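Local coordinates for serine-tRNA ligase (Naegleria fowleri, PDB 6BLJ), which probably attaches serine to its cognate tRNA in the cytosol, using ATP, as other class II seryl-tRNA synthetases do, at residues G65-E70 with A97-E102; K256-L261 with I288-L293. All coordinates share one frame; numbering follows the deposited sequence.

Contact 1: residues G65-E70 with A97-E102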
# COMPACT_ATOMS: atom_id res chain seq x y z
N GLY A 65 -5.95 -55.12 0.80
CA GLY A 65 -5.34 -56.43 0.60
C GLY A 65 -6.03 -57.52 1.40
O GLY A 65 -6.18 -58.65 0.94
N ILE A 66 -6.45 -57.19 2.63
CA ILE A 66 -7.15 -58.18 3.45
C ILE A 66 -8.44 -58.62 2.76
O ILE A 66 -8.80 -59.80 2.78
CB ILE A 66 -7.42 -57.61 4.85
CG1 ILE A 66 -6.10 -57.32 5.57
CG2 ILE A 66 -8.30 -58.58 5.66
CD1 ILE A 66 -6.28 -56.71 6.93
N ILE A 67 -9.13 -57.69 2.10
CA ILE A 67 -10.38 -58.05 1.44
C ILE A 67 -10.09 -58.88 0.19
O ILE A 67 -10.73 -59.92 -0.04
CB ILE A 67 -11.20 -56.79 1.10
CG1 ILE A 67 -11.70 -56.09 2.37
CG2 ILE A 67 -12.37 -57.16 0.19
CD1 ILE A 67 -12.34 -54.72 2.10
N SER A 68 -9.13 -58.44 -0.63
CA SER A 68 -8.89 -59.14 -1.89
C SER A 68 -8.38 -60.55 -1.66
O SER A 68 -8.71 -61.46 -2.44
CB SER A 68 -7.90 -58.35 -2.76
OG SER A 68 -6.81 -57.89 -1.99
N LYS A 69 -7.60 -60.77 -0.60
CA LYS A 69 -7.14 -62.12 -0.29
C LYS A 69 -8.31 -63.02 0.10
O LYS A 69 -8.38 -64.18 -0.34
CB LYS A 69 -6.09 -62.11 0.82
CG LYS A 69 -5.72 -63.52 1.31
CD LYS A 69 -4.21 -63.73 1.43
CE LYS A 69 -3.89 -65.15 1.92
NZ LYS A 69 -4.46 -66.23 1.04
N GLU A 70 -9.25 -62.49 0.89
CA GLU A 70 -10.42 -63.28 1.26
C GLU A 70 -11.27 -63.57 0.04
O GLU A 70 -11.73 -64.71 -0.15
CB GLU A 70 -11.24 -62.55 2.33
CG GLU A 70 -12.58 -63.21 2.67
CD GLU A 70 -12.44 -64.61 3.25
OE1 GLU A 70 -11.32 -64.99 3.69
OE2 GLU A 70 -13.45 -65.34 3.28
N ALA A 97 -13.79 -51.52 12.81
CA ALA A 97 -14.05 -52.58 13.78
C ALA A 97 -13.95 -53.96 13.16
O ALA A 97 -13.81 -54.94 13.89
CB ALA A 97 -15.42 -52.37 14.43
N LEU A 98 -14.02 -54.07 11.82
CA LEU A 98 -13.97 -55.37 11.17
C LEU A 98 -12.55 -55.89 10.96
O LEU A 98 -12.37 -57.08 10.70
CB LEU A 98 -14.66 -55.32 9.80
CG LEU A 98 -16.19 -55.35 9.68
CD1 LEU A 98 -16.82 -54.12 10.30
CD2 LEU A 98 -16.59 -55.47 8.21
N PHE A 99 -11.54 -55.03 11.07
CA PHE A 99 -10.19 -55.39 10.65
C PHE A 99 -9.21 -55.49 11.82
O PHE A 99 -8.00 -55.43 11.60
CB PHE A 99 -9.70 -54.40 9.60
CG PHE A 99 -10.46 -54.48 8.30
CD1 PHE A 99 -10.14 -55.44 7.35
CD2 PHE A 99 -11.54 -53.63 8.05
CE1 PHE A 99 -10.86 -55.54 6.16
CE2 PHE A 99 -12.26 -53.72 6.86
CZ PHE A 99 -11.92 -54.67 5.91
N THR A 100 -9.71 -55.66 13.04
CA THR A 100 -8.82 -56.02 14.14
C THR A 100 -8.50 -57.50 14.05
O THR A 100 -9.26 -58.29 13.48
CB THR A 100 -9.46 -55.71 15.49
OG1 THR A 100 -10.56 -56.60 15.71
CG2 THR A 100 -9.94 -54.28 15.55
N LYS A 101 -7.35 -57.88 14.61
CA LYS A 101 -6.97 -59.30 14.58
C LYS A 101 -8.05 -60.15 15.23
O LYS A 101 -8.41 -61.22 14.70
CB LYS A 101 -5.63 -59.51 15.28
N GLU A 102 -8.62 -59.68 16.34
CA GLU A 102 -9.66 -60.46 17.01
C GLU A 102 -10.93 -60.54 16.17
O GLU A 102 -11.55 -61.61 16.07
CB GLU A 102 -9.97 -59.85 18.38
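F99 reaches across to helix 38-76 and sets one edge of its ring against I66 and I67. It has more surface buried here than either isoleucine. I66 CG2 and I67 CG1 lie near the ring plane, at its edge. I66 uses two branches: CG2 is 4.0 Å from F99 CE1, and CD1 is 4.1 Å from F99 CD1. The I66 and F99 side chains run antiparallel. I67 meets the far corner of the ring, and the two side chains run nearly perpendicular. Its CG1 is 3.8 Å from F99 CZ, and its CD1 is equally near that atom. The contact lies in the seryl-tRNA synthetase N-terminal domain, whose long helical arm binds tRNA in relatives. Here the turn leading into helix 101-105 rests on helix 38-76. With CB directed at the helix and CG anti to the carbonyl carbon (chi1 -67°), the CD1-CE1-CZ side of the F99 ring reaches the isoleucines. F63, one turn earlier on helix 38-76, stacks on the same ring. I67 also packs on L120, S121 and I124 of helix 114-147. T100 is the N-cap of helix 101-105, its OG1 bonded to A103 N.

Contact 2: residues K256-L261 with I288-L293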
# COMPACT_ATOMS: atom_id res chain seq x y z
N LYS A 256 7.82 -12.21 -5.39
CA LYS A 256 7.50 -12.95 -4.17
C LYS A 256 8.49 -14.08 -3.89
O LYS A 256 8.61 -14.52 -2.74
CB LYS A 256 6.07 -13.49 -4.24
CG LYS A 256 5.03 -12.46 -3.82
CD LYS A 256 3.65 -12.73 -4.38
CE LYS A 256 2.98 -13.93 -3.74
NZ LYS A 256 1.61 -14.16 -4.29
N LYS A 257 9.21 -14.56 -4.91
CA LYS A 257 10.19 -15.62 -4.71
C LYS A 257 11.54 -15.12 -4.19
O LYS A 257 12.35 -15.95 -3.76
CB LYS A 257 10.43 -16.38 -6.02
CG LYS A 257 9.18 -17.02 -6.64
CD LYS A 257 9.50 -17.67 -7.99
CE LYS A 257 8.28 -18.35 -8.64
NZ LYS A 257 7.90 -19.59 -7.91
N VAL A 258 11.81 -13.82 -4.23
CA VAL A 258 13.14 -13.30 -3.88
C VAL A 258 13.11 -12.27 -2.76
O VAL A 258 14.17 -11.77 -2.38
CB VAL A 258 13.84 -12.70 -5.12
CG1 VAL A 258 13.94 -13.71 -6.25
CG2 VAL A 258 13.12 -11.42 -5.58
N ALA A 259 11.95 -11.92 -2.22
CA ALA A 259 11.87 -10.84 -1.25
C ALA A 259 10.90 -11.18 -0.12
O ALA A 259 10.00 -12.01 -0.30
CB ALA A 259 11.44 -9.53 -1.93
N GLN A 260 11.08 -10.52 1.04
CA GLN A 260 10.19 -10.68 2.20
C GLN A 260 8.90 -9.91 1.98
O GLN A 260 8.93 -8.76 1.52
CB GLN A 260 10.86 -10.15 3.48
CG GLN A 260 11.79 -11.09 4.25
CD GLN A 260 12.16 -10.54 5.64
OE1 GLN A 260 13.17 -10.91 6.23
NE2 GLN A 260 11.32 -9.64 6.15
N LEU A 261 7.76 -10.51 2.35
CA LEU A 261 6.46 -9.88 2.13
C LEU A 261 6.34 -8.47 2.73
O LEU A 261 5.59 -7.65 2.21
CB LEU A 261 5.34 -10.79 2.65
N ILE A 288 18.47 -10.74 -10.46
CA ILE A 288 19.56 -11.68 -10.69
C ILE A 288 19.29 -12.99 -9.94
O ILE A 288 19.64 -14.08 -10.42
CB ILE A 288 20.91 -11.06 -10.30
CG1 ILE A 288 21.24 -9.87 -11.23
CG2 ILE A 288 22.03 -12.10 -10.38
CD1 ILE A 288 22.44 -9.07 -10.77
N ALA A 289 18.71 -12.91 -8.74
CA ALA A 289 18.26 -14.12 -8.06
C ALA A 289 17.21 -14.85 -8.87
O ALA A 289 17.32 -16.06 -9.10
CB ALA A 289 17.72 -13.77 -6.66
N ALA A 290 16.18 -14.14 -9.33
CA ALA A 290 15.10 -14.79 -10.08
C ALA A 290 15.62 -15.40 -11.38
O ALA A 290 15.09 -16.40 -11.86
CB ALA A 290 13.97 -13.80 -10.36
N PHE A 291 16.69 -14.82 -11.94
CA PHE A 291 17.37 -15.35 -13.13
C PHE A 291 17.74 -16.82 -12.96
O PHE A 291 17.81 -17.56 -13.94
CB PHE A 291 18.62 -14.49 -13.39
CG PHE A 291 19.41 -14.86 -14.64
CD1 PHE A 291 19.23 -14.16 -15.82
CD2 PHE A 291 20.39 -15.84 -14.60
CE1 PHE A 291 19.98 -14.47 -16.97
CE2 PHE A 291 21.14 -16.16 -15.72
CZ PHE A 291 20.94 -15.47 -16.91
N HIS A 292 17.95 -17.27 -11.72
CA HIS A 292 18.39 -18.63 -11.46
C HIS A 292 17.25 -19.58 -11.13
O HIS A 292 17.51 -20.75 -10.81
CB HIS A 292 19.44 -18.64 -10.34
CG HIS A 292 20.71 -17.96 -10.74
ND1 HIS A 292 20.92 -16.61 -10.57
CD2 HIS A 292 21.80 -18.43 -11.39
CE1 HIS A 292 22.10 -16.28 -11.06
NE2 HIS A 292 22.66 -17.37 -11.56
N LEU A 293 16.00 -19.12 -11.23
CA LEU A 293 14.85 -19.95 -10.91
C LEU A 293 14.95 -21.32 -11.56
O LEU A 293 15.13 -21.44 -12.78
CB LEU A 293 13.57 -19.26 -11.38
CG LEU A 293 12.27 -20.05 -11.19
CD1 LEU A 293 11.94 -20.22 -9.72
CD2 LEU A 293 11.11 -19.39 -11.93
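V258 packs on the alanines A289 and A290. One methyl of V258 does the touching. CG1 is 3.8 Å from A289 CB and 4.1 Å from A290 CB, so it sits against two successive residues of helix 285-290. Anti to the carbonyl carbon (chi1 -56°), this methyl is the one turned to the alanines. A second apolar touch comes from K257, through the middle of its chain: CD lies 3.9 Å from L293 CD1, and the two side chains meet at a slant. L421 of helix 416-421 packs against K257, V258, A289 and L293, and so covers both touches. The site belongs to the class II synthetase catalytic domain, where the loop after helix 252-256 meets helix 285-290 and the turn that follows. Hydrogen bonds act within 288-293, not between the segments. A type I turn runs from A290 to L293, with L293 N 2.9 Å from A290 O. H292 ND1 donates to I288 O at 2.8 Å, a bent bond with an N-H...O angle of 138°. F291 CD2 lies over one face of the H292 ring. In the second subunit, Q208 NE2 donates to A290 O, and F216 meets F291 edge-to-face.

In the fold
Contacts 1 and 2 sit in different parts of the chain. Their centres are about 51 Å apart and their nearest atoms about 39 Å apart, so they do not touch. Both segments of contact 1 precede those of contact 2 in the chain. Contact 1 belongs to the N-terminal helical arm, its centre about 52 Å from the centre of the chain. The centre of contact 2 is about 8 Å from it, in the catalytic body. The side chain of V258 in contact 2 is about 12 Å from the bound AMP, whose pocket includes R314, E316 and R450. Only contact 2 meets another subunit of the assembly. No other chain of the assembly touches the segments of contact 1.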